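PDB 4F7K: laccase from Uncultured bacterium, which probably oxidises phenolic substrates with molecular oxygen, as an extracellular bacterial laccase of the multicopper oxidase family. Local coordinates for residues 201-212 / 231-241; 190-198 / 399-407. One frame throughout, in Å; residues are numbered along the deposited sequence. Where two conformers were deposited one is given.

Contact 1 pairs two strands of one six-stranded sheet, and contact 2 ties a loop beside that sheet to the chain's C-terminal region; their centres lie 23 Å apart. Along the chain the order is 190-198, 201-212, 231-241, 399-407, which nests contact 1 within the long loop that contact 2 closes. Strand 197-202 begins in contact 2 and ends in contact 1. The two also touch directly, since Asn-190 N lies 3.0 Å from Gln-231 O, probably as a hydrogen bond. Contact 1 lies inside the second multicopper oxidase region, whereas contact 2 joins that region to the third, which carries the His-Cys-His sequence.

Contact 1 (201-212 / 231-241); sequences LEGVEGKVVALD and QRADIIADVIT
Gly-206 passes very close to Ala-237, with their CA atoms 3.8 Å apart and Ala-237 CB 3.2 Å from Glu-205 O; Gly-206, without a side chain, lets the backbones close in. Around this tight point strands 204-211 and 232-239 run antiparallel, Lys-207 N giving Ile-236 O a 2.8 Å bond. The pairing slips at Asp-234, whose O takes Val-209 N while its N gives to Ala-210 O. A chi1 of -61° places Val-209 CG1 anti to the carbonyl carbon and leaves CG2 between N and that carbon, 3.8 Å from Ile-236 CD1. Ile-235 lies on the same face as Val-208, and Leu-201, from strand 197-202 of another sheet, meets Ile-235 CG2 through CD2, tip to tip, at 3.8 Å. Beyond the bulge, Asp-212 OD1 receives Arg-232 N in a nearly straight bond (2.9 Å, 175°), and Asp-212 CA lies over one face of the Arg-232 guanidinium. That guanidinium pairs with Asp-374, and Asp-212 with Arg-373. The other end is looser and more open to solvent: Glu-205 CB rests on Ile-240 CG2 at 3.8 Å while its carboxylate continues outward. These strands, with their classic beta bulge, belong to a cupredoxin-like domain of the multicopper oxidase family.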
ATOM      1  N   LEU A 201      -6.688   8.042  14.556  1.00 43.57           N
ATOM      2  CA  LEU A 201      -7.921   8.620  14.027  1.00 44.66           C
ATOM      3  C   LEU A 201      -8.607   9.457  15.057  1.00 46.54           C
ATOM      4  O   LEU A 201      -8.730   9.040  16.192  1.00 49.21           O
ATOM      5  CB  LEU A 201      -8.877   7.544  13.568  1.00 45.25           C
ATOM      6  CG  LEU A 201      -8.845   7.247  12.086  1.00 45.32           C
ATOM      7  CD1 LEU A 201      -7.495   6.823  11.667  1.00 44.15           C
ATOM      8  CD2 LEU A 201      -9.826   6.144  11.850  1.00 49.01           C
ATOM      9  N   GLU A 202      -9.071  10.639  14.669  1.00 47.01           N
ATOM     10  CA  GLU A 202      -9.907  11.456  15.566  1.00 49.20           C
ATOM     11  C   GLU A 202     -11.258  11.781  14.954  1.00 49.53           C
ATOM     12  O   GLU A 202     -11.381  11.844  13.735  1.00 47.61           O
ATOM     13  CB  GLU A 202      -9.175  12.728  15.967  1.00 49.96           C
ATOM     14  CG  GLU A 202      -7.948  12.428  16.825  1.00 52.57           C
ATOM     15  CD  GLU A 202      -7.228  13.657  17.282  1.00 56.88           C
ATOM     16  OE1 GLU A 202      -7.699  14.786  17.012  1.00 61.04           O
ATOM     17  OE2 GLU A 202      -6.176  13.486  17.923  1.00 60.73           O
ATOM     18  N   GLY A 203     -12.276  11.936  15.813  1.00 52.16           N
ATOM     19  CA  GLY A 203     -13.633  12.317  15.386  1.00 52.74           C
ATOM     20  C   GLY A 203     -14.500  11.192  14.861  1.00 52.42           C
ATOM     21  O   GLY A 203     -15.597  11.429  14.377  1.00 53.87           O
ATOM     22  N   VAL A 204     -14.008   9.963  14.944  1.00 51.52           N
ATOM     23  CA  VAL A 204     -14.769   8.820  14.474  1.00 52.18           C
ATOM     24  C   VAL A 204     -14.648   7.686  15.463  1.00 53.82           C
ATOM     25  O   VAL A 204     -13.708   7.645  16.262  1.00 53.93           O
ATOM     26  CB  VAL A 204     -14.312   8.278  13.080  1.00 49.67           C
ATOM     27  CG1 VAL A 204     -14.550   9.295  11.989  1.00 48.92           C
ATOM     28  CG2 VAL A 204     -12.864   7.822  13.124  1.00 47.65           C
ATOM     29  N   GLU A 205     -15.590   6.752  15.367  1.00 55.35           N
ATOM     30  CA  GLU A 205     -15.601   5.562  16.208  1.00 57.81           C
ATOM     31  C   GLU A 205     -15.960   4.329  15.388  1.00 56.95           C
ATOM     32  O   GLU A 205     -16.977   4.302  14.682  1.00 57.63           O
ATOM     33  CB  GLU A 205     -16.599   5.724  17.367  1.00 61.42           C
ATOM     34  CG  GLU A 205     -16.329   4.809  18.552  0.10 65.07           C
ATOM     35  CD  GLU A 205     -17.129   5.192  19.783  0.10 70.25           C
ATOM     36  OE1 GLU A 205     -18.366   5.347  19.674  0.10 72.66           O
ATOM     37  OE2 GLU A 205     -16.517   5.327  20.865  0.10 72.23           O
ATOM     38  N   GLY A 206     -15.126   3.306  15.505  1.00 55.50           N
ATOM     39  CA  GLY A 206     -15.331   2.069  14.777  1.00 55.12           C
ATOM     40  C   GLY A 206     -14.099   1.210  14.884  1.00 53.93           C
ATOM     41  O   GLY A 206     -13.432   1.219  15.926  1.00 54.31           O
ATOM     42  N   LYS A 207     -13.770   0.503  13.800  1.00 52.01           N
ATOM     43  CA  LYS A 207     -12.810  -0.599  13.867  1.00 51.84           C
ATOM     44  C   LYS A 207     -12.028  -0.847  12.590  1.00 49.08           C
ATOM     45  O   LYS A 207     -12.562  -0.708  11.485  1.00 47.97           O
ATOM     46  CB  LYS A 207     -13.532  -1.913  14.213  1.00 55.14           C
ATOM     47  CG  LYS A 207     -14.428  -1.890  15.435  1.00 59.42           C
ATOM     48  CD  LYS A 207     -13.657  -1.915  16.754  1.00 62.92           C
ATOM     49  CE  LYS A 207     -14.644  -1.689  17.938  1.00 70.80           C
ATOM     50  NZ  LYS A 207     -14.704  -0.221  18.316  1.00 70.48           N
ATOM     51  N   VAL A 208     -10.768  -1.256  12.760  1.00 47.76           N
ATOM     52  CA  VAL A 208     -10.001  -1.859  11.671  1.00 45.85           C
ATOM     53  C   VAL A 208     -10.705  -3.140  11.215  1.00 46.80           C
ATOM     54  O   VAL A 208     -10.868  -4.040  11.997  1.00 49.34           O
ATOM     55  CB  VAL A 208      -8.548  -2.212  12.089  1.00 45.07           C
ATOM     56  CG1 VAL A 208      -7.799  -2.821  10.920  1.00 44.50           C
ATOM     57  CG2 VAL A 208      -7.793  -0.963  12.569  1.00 45.03           C
ATOM     58  N   VAL A 209     -11.083  -3.212   9.944  1.00 45.52           N
ATOM     59  CA  VAL A 209     -11.737  -4.390   9.391  1.00 47.32           C
ATOM     60  C   VAL A 209     -10.907  -5.180   8.370  1.00 46.80           C
ATOM     61  O   VAL A 209     -11.266  -6.319   8.050  1.00 49.52           O
ATOM     62  CB  VAL A 209     -13.117  -4.047   8.787  1.00 47.94           C
ATOM     63  CG1 VAL A 209     -14.034  -3.496   9.877  1.00 47.65           C
ATOM     64  CG2 VAL A 209     -12.947  -3.026   7.604  1.00 45.37           C
ATOM     65  N   ALA A 210      -9.825  -4.590   7.860  1.00 44.47           N
ATOM     66  CA  ALA A 210      -8.886  -5.309   6.977  1.00 43.80           C
ATOM     67  C   ALA A 210      -7.452  -4.786   7.075  1.00 41.17           C
ATOM     68  O   ALA A 210      -7.227  -3.628   7.425  1.00 39.58           O
ATOM     69  CB  ALA A 210      -9.363  -5.252   5.505  1.00 43.08           C
ATOM     70  N   LEU A 211      -6.490  -5.655   6.780  1.00 40.91           N
ATOM     71  CA  LEU A 211      -5.101  -5.215   6.603  1.00 39.03           C
ATOM     72  C   LEU A 211      -4.549  -5.742   5.281  1.00 38.31           C
ATOM     73  O   LEU A 211      -4.744  -6.928   4.942  1.00 38.65           O
ATOM     74  CB  LEU A 211      -4.208  -5.631   7.772  1.00 39.97           C
ATOM     75  CG  LEU A 211      -4.686  -5.251   9.182  1.00 41.41           C
ATOM     76  CD1 LEU A 211      -4.002  -6.110  10.247  1.00 41.58           C
ATOM     77  CD2 LEU A 211      -4.473  -3.767   9.465  1.00 35.72           C
ATOM     78  N   ASP A 212      -3.863  -4.859   4.544  1.00 35.15           N
ATOM     79  CA  ASP A 212      -3.266  -5.238   3.263  1.00 34.85           C
ATOM     80  C   ASP A 212      -4.270  -5.920   2.307  1.00 35.90           C
ATOM     81  O   ASP A 212      -3.957  -6.899   1.624  1.00 36.60           O
ATOM     82  CB  ASP A 212      -2.023  -6.087   3.482  1.00 35.83           C
ATOM     83  CG  ASP A 212      -0.898  -5.312   4.189  1.00 36.11           C
ATOM     84  OD1 ASP A 212      -1.065  -4.108   4.462  1.00 35.62           O
ATOM     85  OD2 ASP A 212       0.158  -5.912   4.462  1.00 34.23           O
ATOM     86  N   GLN A 231       1.926  -0.628   3.376  1.00 31.50           N
ATOM     87  CA  GLN A 231       0.862  -1.291   4.164  1.00 31.65           C
ATOM     88  C   GLN A 231      -0.451  -0.511   4.104  1.00 31.06           C
ATOM     89  O   GLN A 231      -0.474   0.728   3.949  1.00 28.87           O
ATOM     90  CB  GLN A 231       1.300  -1.465   5.630  1.00 31.70           C
ATOM     91  CG  GLN A 231       2.384  -2.556   5.823  1.00 32.80           C
ATOM     92  CD  GLN A 231       2.645  -2.897   7.292  1.00 34.82           C
ATOM     93  OE1 GLN A 231       2.429  -2.069   8.164  1.00 33.46           O
ATOM     94  NE2 GLN A 231       3.104  -4.130   7.562  1.00 35.56           N
ATOM     95  N   ARG A 232      -1.542  -1.256   4.203  1.00 32.20           N
ATOM     96  CA  ARG A 232      -2.887  -0.700   4.172  1.00 32.30           C
ATOM     97  C   ARG A 232      -3.658  -1.149   5.400  1.00 34.46           C
ATOM     98  O   ARG A 232      -3.419  -2.265   5.939  1.00 36.00           O
ATOM     99  CB  ARG A 232      -3.627  -1.205   2.930  1.00 33.08           C
ATOM    100  CG  ARG A 232      -3.335  -0.443   1.684  1.00 31.43           C
ATOM    101  CD  ARG A 232      -2.242  -1.083   0.845  1.00 31.91           C
ATOM    102  NE  ARG A 232      -2.671  -2.371   0.335  1.00 35.61           N
ATOM    103  CZ  ARG A 232      -1.937  -3.476   0.366  1.00 35.67           C
ATOM    104  NH1 ARG A 232      -0.699  -3.435   0.831  1.00 33.29           N
ATOM    105  NH2 ARG A 232      -2.440  -4.621  -0.101  1.00 36.98           N
ATOM    106  N   ALA A 233      -4.596  -0.312   5.839  1.00 33.50           N
ATOM    107  CA  ALA A 233      -5.585  -0.769   6.789  1.00 35.79           C
ATOM    108  C   ALA A 233      -6.927  -0.187   6.383  1.00 36.33           C
ATOM    109  O   ALA A 233      -7.000   0.988   6.064  1.00 35.22           O
ATOM    110  CB  ALA A 233      -5.241  -0.391   8.210  1.00 34.74           C
ATOM    111  N   ASP A 234      -7.968  -1.021   6.372  1.00 37.52           N
ATOM    112  CA  ASP A 234      -9.341  -0.539   6.161  1.00 39.17           C
ATOM    113  C   ASP A 234     -10.030  -0.269   7.510  1.00 40.19           C
ATOM    114  O   ASP A 234      -9.979  -1.077   8.414  1.00 42.05           O
ATOM    115  CB  ASP A 234     -10.178  -1.566   5.362  1.00 40.21           C
ATOM    116  CG  ASP A 234     -10.086  -1.371   3.853  1.00 41.32           C
ATOM    117  OD1 ASP A 234      -9.125  -0.722   3.356  1.00 42.31           O
ATOM    118  OD2 ASP A 234     -10.996  -1.856   3.141  1.00 42.53           O
ATOM    119  N   ILE A 235     -10.696   0.866   7.623  1.00 40.06           N
ATOM    120  CA  ILE A 235     -11.405   1.222   8.830  1.00 41.32           C
ATOM    121  C   ILE A 235     -12.859   1.536   8.498  1.00 42.89           C
ATOM    122  O   ILE A 235     -13.158   2.301   7.581  1.00 40.51           O
ATOM    123  CB  ILE A 235     -10.737   2.401   9.555  1.00 41.20           C
ATOM    124  CG1 ILE A 235      -9.503   1.888  10.317  1.00 41.27           C
ATOM    125  CG2 ILE A 235     -11.711   3.101  10.513  1.00 42.70           C
ATOM    126  CD1 ILE A 235      -8.422   2.853  10.479  1.00 41.63           C
ATOM    127  N   ILE A 236     -13.780   0.907   9.234  1.00 45.14           N
ATOM    128  CA  ILE A 236     -15.128   1.384   9.149  1.00 47.03           C
ATOM    129  C   ILE A 236     -15.456   2.022  10.486  1.00 48.79           C
ATOM    130  O   ILE A 236     -15.193   1.454  11.540  1.00 50.62           O
ATOM    131  CB  ILE A 236     -16.103   0.264   8.741  1.00 49.44           C
ATOM    132  CG1 ILE A 236     -15.826  -0.119   7.276  1.00 48.20           C
ATOM    133  CG2 ILE A 236     -17.537   0.713   8.948  1.00 49.60           C
ATOM    134  CD1 ILE A 236     -16.379  -1.520   6.897  1.00 51.49           C
ATOM    135  N   ALA A 237     -16.027   3.215  10.431  1.00 48.59           N
ATOM    136  CA  ALA A 237     -16.317   3.954  11.627  1.00 49.89           C
ATOM    137  C   ALA A 237     -17.461   4.913  11.373  1.00 51.33           C
ATOM    138  O   ALA A 237     -17.794   5.218  10.220  1.00 49.81           O
ATOM    139  CB  ALA A 237     -15.068   4.703  12.106  1.00 48.09           C
ATOM    140  N   ASP A 238     -18.079   5.355  12.467  1.00 54.06           N
ATOM    141  CA  ASP A 238     -19.160   6.318  12.426  1.00 55.76           C
ATOM    142  C   ASP A 238     -18.592   7.673  12.800  1.00 54.93           C
ATOM    143  O   ASP A 238     -17.729   7.775  13.692  1.00 54.18           O
ATOM    144  CB  ASP A 238     -20.252   5.926  13.428  1.00 59.56           C
ATOM    145  CG  ASP A 238     -20.933   4.595  13.080  1.00 62.24           C
ATOM    146  OD1 ASP A 238     -21.372   4.414  11.923  1.00 60.56           O
ATOM    147  OD2 ASP A 238     -21.037   3.730  13.982  1.00 65.68           O
ATOM    148  N   VAL A 239     -19.075   8.712  12.127  1.00 54.74           N
ATOM    149  CA  VAL A 239     -18.650  10.072  12.427  1.00 55.23           C
ATOM    150  C   VAL A 239     -19.362  10.538  13.691  1.00 59.34           C
ATOM    151  O   VAL A 239     -20.591  10.747  13.682  1.00 61.46           O
ATOM    152  CB  VAL A 239     -18.960  11.020  11.270  1.00 54.24           C
ATOM    153  CG1 VAL A 239     -18.478  12.424  11.600  1.00 53.29           C
ATOM    154  CG2 VAL A 239     -18.331  10.496   9.971  1.00 51.76           C
ATOM    155  N   ILE A 240     -18.613  10.698  14.781  1.00 60.58           N
ATOM    156  CA  ILE A 240     -19.290  10.941  16.071  1.00 65.12           C
ATOM    157  C   ILE A 240     -19.484  12.403  16.482  1.00 66.91           C
ATOM    158  O   ILE A 240     -20.191  12.669  17.447  1.00 70.11           O
ATOM    159  CB  ILE A 240     -18.742  10.075  17.263  1.00 65.87           C
ATOM    160  CG1 ILE A 240     -17.259  10.310  17.509  1.00 64.41           C
ATOM    161  CG2 ILE A 240     -19.016   8.594  17.038  1.00 65.61           C
ATOM    162  CD1 ILE A 240     -16.747   9.559  18.741  1.00 69.26           C
ATOM    163  N   THR A 241     -18.901  13.350  15.748  1.00 65.60           N
ATOM    164  CA  THR A 241     -19.019  14.757  16.156  1.00 67.59           C
ATOM    165  C   THR A 241     -19.113  15.767  14.997  1.00 66.27           C
ATOM    166  O   THR A 241     -19.263  15.371  13.842  1.00 64.24           O
ATOM    167  CB  THR A 241     -17.906  15.141  17.177  1.00 68.02           C
ATOM    168  OG1 THR A 241     -18.320  16.298  17.927  1.00 71.71           O
ATOM    169  CG2 THR A 241     -16.553  15.370  16.474  1.00 64.10           C
TER

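Contact 2 (190-198 / 399-407); sequences NVATDRIFP and HCHMLGHQA
Asp-194 OD1 is gripped by two N-H groups coming from opposite faces of its carboxylate: His-401 NE2 at 2.8 Å and Gly-404 N at 2.6 Å. The imidazole donates almost within its own ring plane (N-H...O 162°), yet meets the oxygen from above the carboxylate, the two planes being 58° apart. Gly-404 N instead comes in on the anti side, tilted out of the plane. His-401 CG stands anti to its backbone N (chi1 176°), which turns the ring toward the loop, and Thr-193 O lies 3.4 Å from His-401 CD2. Thr-193 OG1 gives a 2.7 Å bond to Asp-194 OD2, so both carboxylate oxygens are held and the group's rotation is restrained. Gly-404 sits in a type II turn running from Met-402 to His-405. Beside the polar cluster, Leu-403 lays CD2 against Ile-196 CD1 at 3.7 Å, the side chains crossing at about a right angle. Within 190-198, Asn-190 braces the loop: OD1 accepts Ala-192 N in an Asx turn, and Asn-190 ND2 donates to Arg-195 O at 3.0 Å. The His-carboxylate bond ties this loop of the 132-248 region to the turn just after the His-Cys-His sequence of residues 399-401, a sequence that in multicopper oxidases joins the type 1 copper to the trinuclear cluster.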
ATOM      1  N   ASN A 190      -0.251   3.625   3.427  1.00 26.82           N
ATOM      2  CA  ASN A 190       1.038   4.298   3.613  1.00 27.23           C
ATOM      3  C   ASN A 190       1.806   4.197   2.300  1.00 27.39           C
ATOM      4  O   ASN A 190       2.289   3.095   1.959  1.00 27.59           O
ATOM      5  CB  ASN A 190       1.865   3.705   4.781  1.00 26.64           C
ATOM      6  CG  ASN A 190       3.235   4.427   4.961  1.00 28.22           C
ATOM      7  OD1 ASN A 190       3.618   5.250   4.125  1.00 29.83           O
ATOM      8  ND2 ASN A 190       3.967   4.121   6.048  1.00 26.00           N
ATOM      9  N   VAL A 191       1.843   5.300   1.533  1.00 25.94           N
ATOM     10  CA  VAL A 191       2.483   5.282   0.216  1.00 27.00           C
ATOM     11  C   VAL A 191       3.903   5.858   0.275  1.00 27.62           C
ATOM     12  O   VAL A 191       4.581   5.929  -0.738  1.00 28.21           O
ATOM     13  CB  VAL A 191       1.651   6.008  -0.880  1.00 28.40           C
ATOM     14  CG1 VAL A 191       0.253   5.375  -0.992  1.00 26.96           C
ATOM     15  CG2 VAL A 191       1.544   7.554  -0.595  1.00 24.72           C
ATOM     16  N   ALA A 192       4.351   6.268   1.459  1.00 27.66           N
ATOM     17  CA  ALA A 192       5.769   6.616   1.640  1.00 28.83           C
ATOM     18  C   ALA A 192       6.698   5.425   1.389  1.00 30.32           C
ATOM     19  O   ALA A 192       6.345   4.262   1.622  1.00 32.95           O
ATOM     20  CB  ALA A 192       6.016   7.208   3.047  1.00 28.69           C
ATOM     21  N   THR A 193       7.889   5.693   0.888  1.00 30.90           N
ATOM     22  CA  THR A 193       8.834   4.623   0.663  1.00 30.83           C
ATOM     23  C   THR A 193       9.729   4.405   1.918  1.00 30.95           C
ATOM     24  O   THR A 193      10.349   3.364   2.088  1.00 31.28           O
ATOM     25  CB  THR A 193       9.722   4.948  -0.578  1.00 32.82           C
ATOM     26  OG1 THR A 193      10.275   6.295  -0.519  1.00 32.00           O
ATOM     27  CG2 THR A 193       8.920   4.790  -1.842  1.00 32.45           C
ATOM     28  N   ASP A 194       9.825   5.415   2.771  1.00 29.77           N
ATOM     29  CA  ASP A 194      10.941   5.470   3.716  1.00 31.56           C
ATOM     30  C   ASP A 194      10.550   5.846   5.113  1.00 30.78           C
ATOM     31  O   ASP A 194      11.438   6.012   5.935  1.00 33.60           O
ATOM     32  CB  ASP A 194      12.079   6.392   3.219  1.00 31.27           C
ATOM     33  CG  ASP A 194      12.836   5.804   2.045  1.00 33.99           C
ATOM     34  OD1 ASP A 194      13.644   4.876   2.258  1.00 35.18           O
ATOM     35  OD2 ASP A 194      12.627   6.265   0.888  1.00 34.42           O
ATOM     36  N   ARG A 195       9.253   5.957   5.374  1.00 30.20           N
ATOM     37  CA  ARG A 195       8.700   6.438   6.651  0.50 30.78           C
ATOM     38  C   ARG A 195       7.649   5.485   7.197  1.00 31.34           C
ATOM     39  O   ARG A 195       6.784   5.043   6.430  1.00 32.24           O
ATOM     40  CB  ARG A 195       8.043   7.814   6.459  0.50 29.83           C
ATOM     41  CG  ARG A 195       9.040   8.947   6.102  0.50 30.02           C
ATOM     42  CD  ARG A 195      10.080   9.114   7.209  0.50 28.09           C
ATOM     43  NE  ARG A 195      10.998  10.232   6.958  0.50 29.18           N
ATOM     44  CZ  ARG A 195      12.173  10.347   7.563  0.50 28.83           C
ATOM     45  NH1 ARG A 195      12.523   9.424   8.432  0.50 27.51           N
ATOM     46  NH2 ARG A 195      12.992  11.359   7.299  0.50 27.02           N
ATOM     47  N   ILE A 196       7.704   5.204   8.490  1.00 31.67           N
ATOM     48  CA  ILE A 196       6.671   4.439   9.154  1.00 32.12           C
ATOM     49  C   ILE A 196       5.777   5.456   9.855  1.00 31.45           C
ATOM     50  O   ILE A 196       6.273   6.311  10.590  1.00 32.00           O
ATOM     51  CB  ILE A 196       7.255   3.483  10.221  1.00 33.02           C
ATOM     52  CG1 ILE A 196       8.182   2.444   9.591  1.00 33.01           C
ATOM     53  CG2 ILE A 196       6.143   2.779  10.970  1.00 34.02           C
ATOM     54  CD1 ILE A 196       9.350   2.090  10.529  1.00 31.90           C
ATOM     55  N   PHE A 197       4.473   5.319   9.665  1.00 30.89           N
ATOM     56  CA  PHE A 197       3.501   6.235  10.220  1.00 31.64           C
ATOM     57  C   PHE A 197       2.607   5.535  11.255  1.00 34.19           C
ATOM     58  O   PHE A 197       1.788   4.668  10.892  1.00 33.73           O
ATOM     59  CB  PHE A 197       2.613   6.776   9.086  1.00 30.67           C
ATOM     60  CG  PHE A 197       3.308   7.772   8.179  1.00 31.27           C
ATOM     61  CD1 PHE A 197       3.726   9.001   8.675  1.00 31.63           C
ATOM     62  CD2 PHE A 197       3.505   7.487   6.832  1.00 31.81           C
ATOM     63  CE1 PHE A 197       4.379   9.923   7.854  1.00 34.72           C
ATOM     64  CE2 PHE A 197       4.142   8.409   5.973  1.00 34.27           C
ATOM     65  CZ  PHE A 197       4.577   9.639   6.492  1.00 35.36           C
ATOM     66  N   PRO A 198       2.752   5.908  12.546  1.00 35.93           N
ATOM     67  CA  PRO A 198       1.631   5.637  13.443  1.00 37.37           C
ATOM     68  C   PRO A 198       0.515   6.560  13.028  1.00 37.62           C
ATOM     69  O   PRO A 198       0.774   7.727  12.689  1.00 38.55           O
ATOM     70  CB  PRO A 198       2.132   6.062  14.829  1.00 38.47           C
ATOM     71  CG  PRO A 198       3.479   6.713  14.641  1.00 38.61           C
ATOM     72  CD  PRO A 198       3.782   6.775  13.149  1.00 36.33           C
ATOM     73  N   HIS A 399      11.301  -8.324  -1.902  1.00 42.73           N
ATOM     74  CA  HIS A 399      11.934  -7.021  -1.934  1.00 43.67           C
ATOM     75  C   HIS A 399      12.152  -6.552  -0.515  1.00 43.14           C
ATOM     76  O   HIS A 399      11.197  -6.390   0.216  1.00 41.28           O
ATOM     77  CB  HIS A 399      11.071  -6.035  -2.735  1.00 44.39           C
ATOM     78  CG  HIS A 399      11.671  -4.670  -2.866  1.00 48.24           C
ATOM     79  ND1 HIS A 399      13.032  -4.444  -2.823  1.00 52.44           N
ATOM     80  CD2 HIS A 399      11.096  -3.459  -3.057  1.00 52.17           C
ATOM     81  CE1 HIS A 399      13.270  -3.155  -2.967  1.00 53.04           C
ATOM     82  NE2 HIS A 399      12.112  -2.534  -3.110  1.00 54.27           N
ATOM     83  N   CYS A 400      13.421  -6.378  -0.131  1.00 43.61           N
ATOM     84  CA  CYS A 400      13.750  -5.845   1.182  1.00 45.30           C
ATOM     85  C   CYS A 400      14.351  -4.466   1.014  1.00 44.74           C
ATOM     86  O   CYS A 400      15.407  -4.312   0.388  1.00 45.86           O
ATOM     87  CB  CYS A 400      14.708  -6.776   1.921  1.00 45.89           C
ATOM     88  SG  CYS A 400      14.041  -8.484   2.014  1.00 51.61           S
ATOM     89  N   HIS A 401      13.669  -3.460   1.536  1.00 43.09           N
ATOM     90  CA  HIS A 401      14.139  -2.078   1.388  1.00 41.76           C
ATOM     91  C   HIS A 401      14.570  -1.528   2.733  1.00 40.15           C
ATOM     92  O   HIS A 401      13.763  -1.472   3.664  1.00 38.39           O
ATOM     93  CB  HIS A 401      13.050  -1.179   0.791  1.00 41.55           C
ATOM     94  CG  HIS A 401      13.430   0.272   0.709  1.00 43.17           C
ATOM     95  ND1 HIS A 401      14.344   0.754  -0.206  1.00 45.30           N
ATOM     96  CD2 HIS A 401      12.995   1.350   1.406  1.00 42.78           C
ATOM     97  CE1 HIS A 401      14.460   2.064  -0.060  1.00 45.39           C
ATOM     98  NE2 HIS A 401      13.656   2.449   0.915  1.00 42.05           N
ATOM     99  N   MET A 402      15.832  -1.117   2.811  1.00 39.17           N
ATOM    100  CA  MET A 402      16.330  -0.369   3.949  1.00 39.38           C
ATOM    101  C   MET A 402      15.778   1.082   3.944  1.00 39.00           C
ATOM    102  O   MET A 402      16.042   1.877   3.023  1.00 37.44           O
ATOM    103  CB  MET A 402      17.870  -0.389   4.008  1.00 39.24           C
ATOM    104  CG  MET A 402      18.471   0.203   5.349  1.00 41.56           C
ATOM    105  SD  MET A 402      20.307   0.012   5.377  1.00 45.95           S
ATOM    106  CE  MET A 402      20.773   1.012   6.747  1.00 50.42           C
ATOM    107  N   LEU A 403      15.009   1.391   4.978  1.00 38.66           N
ATOM    108  CA  LEU A 403      14.384   2.691   5.107  1.00 40.04           C
ATOM    109  C   LEU A 403      15.442   3.808   5.149  1.00 41.71           C
ATOM    110  O   LEU A 403      16.422   3.730   5.900  1.00 40.89           O
ATOM    111  CB  LEU A 403      13.480   2.724   6.335  1.00 38.63           C
ATOM    112  CG  LEU A 403      12.011   2.285   6.105  1.00 39.42           C
ATOM    113  CD1 LEU A 403      11.828   0.836   5.687  1.00 34.98           C
ATOM    114  CD2 LEU A 403      11.129   2.606   7.298  1.00 36.53           C
ATOM    115  N   GLY A 404      15.259   4.817   4.301  1.00 43.04           N
ATOM    116  CA  GLY A 404      16.106   5.986   4.318  1.00 46.30           C
ATOM    117  C   GLY A 404      17.312   5.790   3.438  1.00 48.86           C
ATOM    118  O   GLY A 404      18.211   6.620   3.404  1.00 48.24           O
ATOM    119  N   HIS A 405      17.341   4.678   2.734  1.00 51.70           N
ATOM    120  CA  HIS A 405      18.509   4.338   1.965  1.00 55.80           C
ATOM    121  C   HIS A 405      18.167   4.071   0.511  1.00 58.48           C
ATOM    122  O   HIS A 405      17.124   3.501   0.181  1.00 58.44           O
ATOM    123  CB  HIS A 405      19.280   3.185   2.629  1.00 55.40           C
ATOM    124  CG  HIS A 405      19.931   3.583   3.922  1.00 55.64           C
ATOM    125  ND1 HIS A 405      19.213   3.807   5.080  1.00 52.51           N
ATOM    126  CD2 HIS A 405      21.226   3.841   4.227  1.00 56.14           C
ATOM    127  CE1 HIS A 405      20.041   4.172   6.044  1.00 54.98           C
ATOM    128  NE2 HIS A 405      21.268   4.192   5.556  1.00 55.59           N
ATOM    129  N   GLN A 406      19.068   4.506  -0.353  1.00 62.15           N
ATOM    130  CA  GLN A 406      18.919   4.335  -1.776  1.00 65.47           C
ATOM    131  C   GLN A 406      19.312   2.926  -2.159  1.00 66.63           C
ATOM    132  O   GLN A 406      20.483   2.584  -2.207  1.00 67.10           O
ATOM    133  CB  GLN A 406      19.792   5.342  -2.504  1.00 66.17           C
ATOM    134  CG  GLN A 406      19.065   6.596  -2.873  1.00 69.39           C
ATOM    135  CD  GLN A 406      18.117   6.362  -4.007  1.00 73.87           C
ATOM    136  OE1 GLN A 406      17.910   5.226  -4.418  1.00 74.70           O
ATOM    137  NE2 GLN A 406      17.534   7.433  -4.529  1.00 75.20           N
ATOM    138  N   ALA A 407      18.307   2.113  -2.423  1.00 68.20           N
ATOM    139  CA  ALA A 407      18.492   0.732  -2.819  1.00 69.49           C
ATOM    140  C   ALA A 407      18.489   0.670  -4.333  0.60 70.37           C
ATOM    141  O   ALA A 407      18.530   1.697  -5.002  1.00 70.62           O
ATOM    142  CB  ALA A 407      17.328  -0.111  -2.352  1.00 69.73           C
TER